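Beta/alpha-amylase (Paenibacillus polymyxa, PDB 3VOC) hydrolyses starch-type alpha-1,4-glucans from their non-reducing ends to release maltose, this chain being the beta-amylase part of a precursor that also yields an alpha-amylase. Local coordinates at residues D41-Y46 against S58-Y63; L341-S346 against T377-H382; A193-M198 against Q221-T226. All blocks are in the same frame, centred on the assembly; numbering follows the deposited sequence.

Contact 1: residues D41-Y46 against S58-Y63; sequences DVWWGY and SYYKTY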
loop_
_atom_site.group_PDB
_atom_site.type_symbol
_atom_site.label_atom_id
_atom_site.label_comp_id
_atom_site.label_asym_id
_atom_site.label_seq_id
_atom_site.Cartn_x
_atom_site.Cartn_y
_atom_site.Cartn_z
ATOM N N ASP A 41 -9.589 5.217 -5.448
ATOM C CA ASP A 41 -9.549 5.411 -4.007
ATOM C C ASP A 41 -10.950 5.722 -3.488
ATOM O O ASP A 41 -11.545 6.740 -3.861
ATOM C CB ASP A 41 -8.609 6.544 -3.616
ATOM C CG ASP A 41 -7.167 6.091 -3.506
ATOM O OD1 ASP A 41 -6.888 5.085 -2.827
ATOM O OD2 ASP A 41 -6.308 6.760 -4.090
ATOM N N VAL A 42 -11.479 4.820 -2.666
ATOM C CA VAL A 42 -12.769 5.040 -1.977
ATOM C C VAL A 42 -12.379 5.504 -0.585
ATOM O O VAL A 42 -12.086 4.690 0.312
ATOM C CB VAL A 42 -13.659 3.771 -2.004
ATOM C CG1 VAL A 42 -15.015 4.008 -1.333
ATOM C CG2 VAL A 42 -13.863 3.297 -3.464
ATOM N N TRP A 43 -12.302 6.829 -0.433
ATOM C CA TRP A 43 -11.715 7.431 0.779
ATOM C C TRP A 43 -12.573 7.209 2.038
ATOM O O TRP A 43 -13.744 7.595 2.082
ATOM C CB TRP A 43 -11.484 8.939 0.575
ATOM C CG TRP A 43 -10.454 9.234 -0.460
ATOM C CD1 TRP A 43 -10.666 9.713 -1.713
ATOM C CD2 TRP A 43 -9.038 9.036 -0.337
ATOM N NE1 TRP A 43 -9.470 9.836 -2.379
ATOM C CE2 TRP A 43 -8.455 9.424 -1.559
ATOM C CE3 TRP A 43 -8.209 8.557 0.692
ATOM C CZ2 TRP A 43 -7.071 9.351 -1.798
ATOM C CZ3 TRP A 43 -6.824 8.490 0.461
ATOM C CH2 TRP A 43 -6.272 8.888 -0.778
ATOM N N TRP A 44 -11.982 6.616 3.070
ATOM C CA TRP A 44 -12.678 6.483 4.348
ATOM C C TRP A 44 -13.261 7.821 4.823
ATOM O O TRP A 44 -14.413 7.887 5.301
ATOM C CB TRP A 44 -11.735 5.905 5.406
ATOM C CG TRP A 44 -12.455 5.286 6.588
ATOM C CD1 TRP A 44 -13.825 5.067 6.724
ATOM C CD2 TRP A 44 -11.848 4.763 7.773
ATOM N NE1 TRP A 44 -14.078 4.462 7.928
ATOM C CE2 TRP A 44 -12.888 4.260 8.590
ATOM C CE3 TRP A 44 -10.513 4.668 8.227
ATOM C CZ2 TRP A 44 -12.641 3.684 9.839
ATOM C CZ3 TRP A 44 -10.269 4.081 9.447
ATOM C CH2 TRP A 44 -11.331 3.596 10.251
ATOM N N GLY A 45 -12.464 8.882 4.662
ATOM C CA GLY A 45 -12.832 10.239 5.081
ATOM C C GLY A 45 -14.055 10.785 4.356
ATOM O O GLY A 45 -14.716 11.682 4.865
ATOM N N TYR A 46 -14.339 10.247 3.166
ATOM C CA TYR A 46 -15.517 10.621 2.389
ATOM C C TYR A 46 -16.765 9.858 2.800
ATOM O O TYR A 46 -17.876 10.373 2.644
ATOM C CB TYR A 46 -15.308 10.335 0.899
ATOM C CG TYR A 46 -14.538 11.369 0.106
ATOM C CD1 TYR A 46 -13.785 12.354 0.730
ATOM C CD2 TYR A 46 -14.530 11.322 -1.299
ATOM C CE1 TYR A 46 -13.049 13.297 -0.015
ATOM C CE2 TYR A 46 -13.808 12.262 -2.052
ATOM C CZ TYR A 46 -13.070 13.236 -1.405
ATOM O OH TYR A 46 -12.339 14.155 -2.130
ATOM N N SER A 58 -23.053 8.104 -1.360
ATOM C CA SER A 58 -23.743 8.645 -2.554
ATOM C C SER A 58 -22.776 9.093 -3.659
ATOM O O SER A 58 -22.986 8.803 -4.830
ATOM C CB SER A 58 -24.724 9.776 -2.199
ATOM O OG SER A 58 -24.060 10.860 -1.568
ATOM N N TYR A 59 -21.703 9.772 -3.286
ATOM C CA TYR A 59 -20.693 10.159 -4.278
ATOM C C TYR A 59 -20.096 8.948 -5.023
ATOM O O TYR A 59 -19.895 8.991 -6.242
ATOM C CB TYR A 59 -19.603 11.006 -3.629
ATOM C CG TYR A 59 -18.379 11.216 -4.499
ATOM C CD1 TYR A 59 -18.371 12.184 -5.500
ATOM C CD2 TYR A 59 -17.214 10.463 -4.295
ATOM C CE1 TYR A 59 -17.238 12.390 -6.299
ATOM C CE2 TYR A 59 -16.072 10.673 -5.074
ATOM C CZ TYR A 59 -16.093 11.637 -6.073
ATOM O OH TYR A 59 -14.973 11.844 -6.852
ATOM N N TYR A 60 -19.806 7.872 -4.304
ATOM C CA TYR A 60 -19.227 6.705 -4.958
ATOM C C TYR A 60 -20.228 5.891 -5.759
ATOM O O TYR A 60 -19.855 5.227 -6.715
ATOM C CB TYR A 60 -18.432 5.840 -3.975
ATOM C CG TYR A 60 -17.129 6.497 -3.625
ATOM C CD1 TYR A 60 -16.116 6.610 -4.583
ATOM C CD2 TYR A 60 -16.909 7.051 -2.343
ATOM C CE1 TYR A 60 -14.911 7.235 -4.279
ATOM C CE2 TYR A 60 -15.679 7.678 -2.021
ATOM C CZ TYR A 60 -14.697 7.763 -3.001
ATOM O OH TYR A 60 -13.486 8.369 -2.744
ATOM N N LYS A 61 -21.502 5.962 -5.391
ATOM C CA LYS A 61 -22.541 5.357 -6.226
ATOM C C LYS A 61 -22.627 6.138 -7.544
ATOM O O LYS A 61 -22.687 5.547 -8.619
ATOM C CB LYS A 61 -23.884 5.310 -5.493
ATOM C CG LYS A 61 -24.008 4.132 -4.526
ATOM C CD LYS A 61 -25.167 4.309 -3.561
ATOM C CE LYS A 61 -25.356 3.048 -2.680
ATOM N NZ LYS A 61 -26.113 3.362 -1.400
ATOM N N THR A 62 -22.566 7.466 -7.465
ATOM C CA THR A 62 -22.516 8.294 -8.680
ATOM C C THR A 62 -21.292 7.965 -9.544
ATOM O O THR A 62 -21.395 7.829 -10.773
ATOM C CB THR A 62 -22.519 9.792 -8.331
ATOM O OG1 THR A 62 -23.671 10.086 -7.528
ATOM C CG2 THR A 62 -22.557 10.645 -9.598
ATOM N N TYR A 63 -20.133 7.894 -8.893
ATOM C CA TYR A 63 -18.887 7.548 -9.555
ATOM C C TYR A 63 -19.027 6.192 -10.242
ATOM O O TYR A 63 -18.770 6.070 -11.448
ATOM C CB TYR A 63 -17.787 7.515 -8.500
ATOM C CG TYR A 63 -16.365 7.467 -8.993
ATOM C CD1 TYR A 63 -15.444 8.423 -8.568
ATOM C CD2 TYR A 63 -15.918 6.446 -9.851
ATOM C CE1 TYR A 63 -14.109 8.375 -8.984
ATOM C CE2 TYR A 63 -14.576 6.397 -10.282
ATOM C CZ TYR A 63 -13.681 7.359 -9.833
ATOM O OH TYR A 63 -12.347 7.320 -10.219
#
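Tyr60 is the long bump of this contact: its phenol reaches out from helix 58-69 into a hollow bounded by Val42, Trp43 and Tyr46. Val42 CG1 lies over one face of the ring as a CH-pi contact, 3.8 Å from the centroid of Tyr60. That methyl stands anti to the backbone N of Val42 (chi1 -178°), which sets it against the ring. Tyr59 CD2 covers the opposite face, so the Tyr60 ring is a slab between a methyl and a second phenol. At the bottom of the hollow the hydroxyl meets main chain. Trp43 N donates to Tyr60 OH at 3.0 Å along a nearly straight line (171°), and Tyr60 OH gives a weak hydrogen bond to Asp41 O at 2.8 Å; both peptide groups flanking Val42 thus hold one oxygen. Tyr46 closes another wall, its side chain crossing that of Tyr60 at about a right angle with Tyr46 CD2 3.4 Å from Tyr60 OH. The edge of Tyr46 also turns to the face of Tyr59 in an offset T-shaped pair, centroids 5.8 Å apart. Strand 41-43 and helix 58-63 run nearly antiparallel (161°, axes 10.0 Å apart), the start of a beta-alpha-beta crossover to strand 73-79. That strand pairs with Val42 through backbone bonds of Ile77 and Ser79, while Phe144 of helix 127-144 packs on Tyr60.

Contact 2: residues L341-S346 against T377-H382; sequences LVDTVS and TKFGYH
Ser346 and Phe379 bring the two backbones together, CA to CA 6.4 Å, where helix 338-352 passes the end of helix 367-378. Phe379 is the first residue to leave helical angles, Gly380 turns the chain with a positive phi of 61°, and Tyr381 then leads toward strand 383-386. Ser346 CB sits over one face of the Phe379 ring, 3.6 Å from its centroid, with Lys378 CB on the opposite face. Asp343 OD1 meets the same ring at its edge, 3.3 Å from Phe379 CE2; this oxygen is also in a salt bridge with Lys375, and a water links Asp343 OD2 to Lys378 NZ, donating to the carboxylate and accepting from the ammonium. Tyr381 brings its hydroxyl to the serine: Tyr381 OH donates to Ser346 OG at 2.7 Å. Because OG lies beside its own backbone N (chi1 -61°), it can donate back along the helix, Ser346 OG to Val342 O at 2.8 Å, arriving from the face of that carbonyl opposite to Ser346 N. The tyrosine and serine both rest on Leu356 at the start of strand 356-359. The arrangement belongs to the outer layer of a TIM barrel: two successive helices meet where the chain leaves the second for the eighth strand.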
loop_
_atom_site.group_PDB
_atom_site.type_symbol
_atom_site.label_atom_id
_atom_site.label_comp_id
_atom_site.label_asym_id
_atom_site.label_seq_id
_atom_site.Cartn_x
_atom_site.Cartn_y
_atom_site.Cartn_z
ATOM N N LEU A 341 14.342 -4.458 -7.893
ATOM C CA LEU A 341 13.335 -4.657 -6.834
ATOM C C LEU A 341 12.070 -5.319 -7.392
ATOM O O LEU A 341 11.568 -6.304 -6.818
ATOM C CB LEU A 341 13.007 -3.328 -6.139
ATOM C CG LEU A 341 11.938 -3.310 -5.044
ATOM C CD1 LEU A 341 12.317 -4.239 -3.891
ATOM C CD2 LEU A 341 11.750 -1.862 -4.558
ATOM N N VAL A 342 11.587 -4.800 -8.518
ATOM C CA VAL A 342 10.449 -5.415 -9.207
ATOM C C VAL A 342 10.738 -6.886 -9.524
ATOM O O VAL A 342 9.896 -7.746 -9.278
ATOM C CB VAL A 342 10.074 -4.667 -10.516
ATOM C CG1 VAL A 342 9.017 -5.472 -11.301
ATOM C CG2 VAL A 342 9.564 -3.230 -10.207
ATOM N N ASP A 343 11.925 -7.166 -10.079
ATOM C CA ASP A 343 12.308 -8.558 -10.383
ATOM C C ASP A 343 12.292 -9.426 -9.125
ATOM O O ASP A 343 11.741 -10.519 -9.142
ATOM C CB ASP A 343 13.687 -8.650 -11.035
ATOM C CG ASP A 343 13.733 -8.023 -12.419
ATOM O OD1 ASP A 343 12.675 -7.611 -12.941
ATOM O OD2 ASP A 343 14.853 -7.934 -12.981
ATOM N N THR A 344 12.879 -8.915 -8.043
ATOM C CA THR A 344 12.931 -9.640 -6.768
ATOM C C THR A 344 11.536 -10.001 -6.269
ATOM O O THR A 344 11.235 -11.176 -6.063
ATOM C CB THR A 344 13.693 -8.832 -5.695
ATOM O OG1 THR A 344 15.050 -8.659 -6.125
ATOM C CG2 THR A 344 13.685 -9.586 -4.342
ATOM N N VAL A 345 10.684 -8.997 -6.104
ATOM C CA VAL A 345 9.343 -9.193 -5.557
ATOM C C VAL A 345 8.528 -10.080 -6.485
ATOM O O VAL A 345 7.873 -11.046 -6.039
ATOM C CB VAL A 345 8.630 -7.834 -5.312
ATOM C CG1 VAL A 345 7.120 -8.025 -5.080
ATOM C CG2 VAL A 345 9.281 -7.090 -4.144
ATOM N N SER A 346 8.599 -9.777 -7.777
ATOM C CA SER A 346 7.855 -10.548 -8.785
ATOM C C SER A 346 8.262 -12.024 -8.833
ATOM O O SER A 346 7.392 -12.897 -8.893
ATOM C CB SER A 346 7.977 -9.907 -10.180
ATOM O OG SER A 346 7.437 -8.588 -10.202
ATOM N N THR A 377 5.340 -9.052 -18.910
ATOM C CA THR A 377 5.531 -10.239 -19.745
ATOM C C THR A 377 6.554 -11.225 -19.157
ATOM O O THR A 377 6.399 -12.434 -19.329
ATOM C CB THR A 377 5.956 -9.899 -21.205
ATOM O OG1 THR A 377 7.149 -9.110 -21.187
ATOM C CG2 THR A 377 4.846 -9.133 -21.946
ATOM N N LYS A 378 7.593 -10.719 -18.479
ATOM C CA LYS A 378 8.570 -11.582 -17.799
ATOM C C LYS A 378 7.906 -12.359 -16.663
ATOM O O LYS A 378 8.255 -13.508 -16.399
ATOM C CB LYS A 378 9.729 -10.771 -17.210
ATOM C CG LYS A 378 10.881 -10.501 -18.165
ATOM C CD LYS A 378 11.939 -9.611 -17.499
ATOM C CE LYS A 378 13.135 -9.356 -18.420
ATOM N NZ LYS A 378 14.143 -8.424 -17.793
ATOM N N PHE A 379 6.951 -11.727 -15.992
ATOM C CA PHE A 379 6.445 -12.284 -14.734
ATOM C C PHE A 379 4.979 -12.702 -14.730
ATOM O O PHE A 379 4.413 -12.990 -13.676
ATOM C CB PHE A 379 6.772 -11.330 -13.581
ATOM C CG PHE A 379 8.253 -11.089 -13.405
ATOM C CD1 PHE A 379 9.086 -12.115 -12.949
ATOM C CD2 PHE A 379 8.811 -9.846 -13.699
ATOM C CE1 PHE A 379 10.460 -11.915 -12.802
ATOM C CE2 PHE A 379 10.193 -9.628 -13.554
ATOM C CZ PHE A 379 11.019 -10.670 -13.097
ATOM N N GLY A 380 4.354 -12.728 -15.900
ATOM C CA GLY A 380 2.979 -13.248 -15.975
ATOM C C GLY A 380 1.987 -12.451 -15.136
ATOM O O GLY A 380 1.108 -13.030 -14.474
ATOM N N TYR A 381 2.115 -11.122 -15.172
ATOM C CA TYR A 381 1.168 -10.243 -14.464
ATOM C C TYR A 381 -0.273 -10.451 -14.924
ATOM O O TYR A 381 -0.527 -10.737 -16.108
ATOM C CB TYR A 381 1.574 -8.768 -14.598
ATOM C CG TYR A 381 2.577 -8.314 -13.554
ATOM C CD1 TYR A 381 2.245 -7.301 -12.642
ATOM C CD2 TYR A 381 3.850 -8.892 -13.470
ATOM C CE1 TYR A 381 3.152 -6.870 -11.681
ATOM C CE2 TYR A 381 4.783 -8.458 -12.498
ATOM C CZ TYR A 381 4.408 -7.446 -11.604
ATOM O OH TYR A 381 5.273 -7.009 -10.622
ATOM N N HIS A 382 -1.203 -10.342 -13.974
ATOM C CA HIS A 382 -2.623 -10.509 -14.243
ATOM C C HIS A 382 -3.295 -9.166 -14.498
ATOM O O HIS A 382 -4.426 -9.096 -14.949
ATOM C CB HIS A 382 -3.306 -11.249 -13.076
ATOM C CG HIS A 382 -2.816 -12.652 -12.905
ATOM N ND1 HIS A 382 -3.369 -13.722 -13.580
ATOM C CD2 HIS A 382 -1.798 -13.154 -12.168
ATOM C CE1 HIS A 382 -2.726 -14.827 -13.243
ATOM N NE2 HIS A 382 -1.756 -14.505 -12.400
HETATM O O HOH W 1 14.854 -9.646 -15.176
#

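Contact 3: residues A193-M198 against Q221-T226; sequences AFRTAM and QINPPT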
loop_
_atom_site.group_PDB
_atom_site.type_symbol
_atom_site.label_atom_id
_atom_site.label_comp_id
_atom_site.label_asym_id
_atom_site.label_seq_id
_atom_site.Cartn_x
_atom_site.Cartn_y
_atom_site.Cartn_z
ATOM N N ALA A 193 4.400 -3.270 22.913
ATOM C CA ALA A 193 4.098 -4.440 22.100
ATOM C C ALA A 193 5.376 -5.212 21.777
ATOM O O ALA A 193 5.376 -6.437 21.791
ATOM C CB ALA A 193 3.367 -4.044 20.823
ATOM N N PHE A 194 6.467 -4.494 21.499
ATOM C CA PHE A 194 7.760 -5.151 21.262
ATOM C C PHE A 194 8.272 -5.833 22.535
ATOM O O PHE A 194 8.747 -6.967 22.476
ATOM C CB PHE A 194 8.798 -4.147 20.712
ATOM C CG PHE A 194 10.184 -4.744 20.433
ATOM C CD1 PHE A 194 10.334 -5.909 19.672
ATOM C CD2 PHE A 194 11.337 -4.106 20.911
ATOM C CE1 PHE A 194 11.601 -6.433 19.400
ATOM C CE2 PHE A 194 12.629 -4.622 20.639
ATOM C CZ PHE A 194 12.757 -5.785 19.885
ATOM N N ARG A 195 8.176 -5.150 23.680
ATOM C CA ARG A 195 8.586 -5.757 24.952
ATOM C C ARG A 195 7.788 -7.042 25.210
ATOM O O ARG A 195 8.359 -8.101 25.513
ATOM C CB ARG A 195 8.391 -4.766 26.119
ATOM C CG ARG A 195 9.363 -3.619 26.110
ATOM C CD ARG A 195 8.926 -2.467 27.015
ATOM N NE ARG A 195 9.782 -1.316 26.732
ATOM C CZ ARG A 195 9.411 -0.041 26.786
ATOM N NH1 ARG A 195 8.165 0.288 27.122
ATOM N NH2 ARG A 195 10.304 0.905 26.488
ATOM N N THR A 196 6.468 -6.944 25.085
ATOM C CA THR A 196 5.577 -8.084 25.297
ATOM C C THR A 196 5.905 -9.220 24.322
ATOM O O THR A 196 5.979 -10.395 24.719
ATOM C CB THR A 196 4.094 -7.665 25.198
ATOM O OG1 THR A 196 3.854 -6.589 26.098
ATOM C CG2 THR A 196 3.164 -8.813 25.570
ATOM N N ALA A 197 6.124 -8.875 23.058
ATOM C CA ALA A 197 6.501 -9.878 22.060
ATOM C C ALA A 197 7.797 -10.608 22.450
ATOM O O ALA A 197 7.911 -11.834 22.258
ATOM C CB ALA A 197 6.642 -9.238 20.680
ATOM N N MET A 198 8.772 -9.887 23.000
ATOM C CA MET A 198 10.026 -10.548 23.382
ATOM C C MET A 198 9.903 -11.372 24.662
ATOM O O MET A 198 10.515 -12.444 24.791
ATOM C CB MET A 198 11.167 -9.539 23.488
ATOM C CG MET A 198 11.508 -8.869 22.142
ATOM S SD MET A 198 11.964 -10.035 20.840
ATOM C CE MET A 198 10.412 -10.144 19.907
ATOM N N GLN A 221 13.547 -1.298 29.822
ATOM C CA GLN A 221 14.749 -0.824 29.129
ATOM C C GLN A 221 14.873 -1.369 27.703
ATOM O O GLN A 221 15.815 -1.032 26.984
ATOM C CB GLN A 221 16.018 -1.198 29.890
ATOM C CG GLN A 221 16.077 -0.716 31.315
ATOM C CD GLN A 221 17.299 -1.271 32.041
ATOM O OE1 GLN A 221 17.508 -2.482 32.094
ATOM N NE2 GLN A 221 18.122 -0.378 32.580
ATOM N N ILE A 222 13.959 -2.246 27.307
ATOM C CA ILE A 222 13.939 -2.721 25.928
ATOM C C ILE A 222 13.302 -1.645 25.056
ATOM O O ILE A 222 12.186 -1.203 25.320
ATOM C CB ILE A 222 13.143 -4.028 25.785
ATOM C CG1 ILE A 222 13.817 -5.157 26.573
ATOM C CG2 ILE A 222 12.951 -4.393 24.291
ATOM C CD1 ILE A 222 12.955 -6.406 26.706
ATOM N N ASN A 223 14.023 -1.243 24.013
ATOM C CA ASN A 223 13.549 -0.225 23.085
ATOM C C ASN A 223 13.867 -0.598 21.643
ATOM O O ASN A 223 14.776 -1.392 21.411
ATOM C CB ASN A 223 14.217 1.107 23.407
ATOM C CG ASN A 223 13.662 1.736 24.651
ATOM O OD1 ASN A 223 12.523 2.187 24.670
ATOM N ND2 ASN A 223 14.471 1.776 25.706
ATOM N N PRO A 224 13.145 0.001 20.670
ATOM C CA PRO A 224 13.563 -0.083 19.271
ATOM C C PRO A 224 14.898 0.672 19.118
ATOM O O PRO A 224 15.339 1.302 20.082
ATOM C CB PRO A 224 12.434 0.649 18.526
ATOM C CG PRO A 224 11.278 0.585 19.449
ATOM C CD PRO A 224 11.886 0.754 20.803
ATOM N N PRO A 225 15.531 0.619 17.926
ATOM C CA PRO A 225 16.828 1.282 17.756
ATOM C C PRO A 225 16.748 2.746 18.130
ATOM O O PRO A 225 15.805 3.424 17.759
ATOM C CB PRO A 225 17.099 1.126 16.261
ATOM C CG PRO A 225 16.409 -0.141 15.921
ATOM C CD PRO A 225 15.131 -0.081 16.693
ATOM N N THR A 226 17.707 3.186 18.935
ATOM C CA THR A 226 17.717 4.542 19.461
ATOM C C THR A 226 18.697 5.367 18.635
ATOM O O THR A 226 19.222 6.387 19.090
ATOM C CB THR A 226 18.079 4.551 20.966
ATOM O OG1 THR A 226 19.171 3.652 21.202
ATOM C CG2 THR A 226 16.881 4.103 21.802
#
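Arg195 grips the carbonyl of Ile222. Arg195 NE donates to Ile222 O at 2.8 Å, in the carbonyl plane and at the edge of the guanidinium, with an N-H...O angle of 149°; a second, weak bond runs from Arg195 NH2 to the same oxygen at 3.1 Å. Asn223 lies alongside the arginine, its amide turned almost perpendicular (81°) to the guanidinium. The aliphatic part of the arginine is used as well: extended from CG to NE, it slides past the isoleucine, Arg195 CG lying 3.8 Å from Ile222 CB. With an alanine here, the Ile222 carbonyl is likely to lose both its guanidinium donors, and a gap to open beside the isoleucine. One residue back along the helix, Phe194, its CG anti to the backbone N (chi1 180°), sends its ring across Ile222, with Phe194 CE2 3.7 Å from Ile222 CG2. Asn223 O lies at the edge of that ring, 4.0 Å from Phe194 CE2.

In the second shell, Asn192 OD1 accepts a hydrogen bond from Arg195 NH1 and so steadies the far side of the guanidinium. Ile222 packs on Ile208 and Trp212 of helix 205-212, the Phe194 ring meets Trp248, and Tyr241 OH bonds to Asn223 O; these last two partners come from helix 240-268. The whole is a loop clasped against helix 188-202 within the long excursion between barrel strands 153-156 and 275-279, consistent with the extended loops that form the smaller lobe beside the barrel in family 14 beta-amylases.

In the fold
The three contacts are spread through one catalytic domain and never touch: the centres of contacts 1 and 2 lie about 31 Å apart, those of contacts 1 and 3 about 39 Å, and those of contacts 2 and 3 about 36 Å. Contact 1 is at the active-site end of the second barrel strand; its Asp41 comes within about 5 Å of Arg388, side chain to side chain, and both probably bind substrate, as in related enzymes, while the Val42 side chain is about 14 Å from the calcium ion. Contact 2 joins an outer helix to the turn after the next one, yet the side chain of Val342 lies about 7 Å from that of Thr322, which probably also binds substrate. Contact 3 is in the excursion between the fourth and fifth strands, away from the catalytic, substrate and calcium sites.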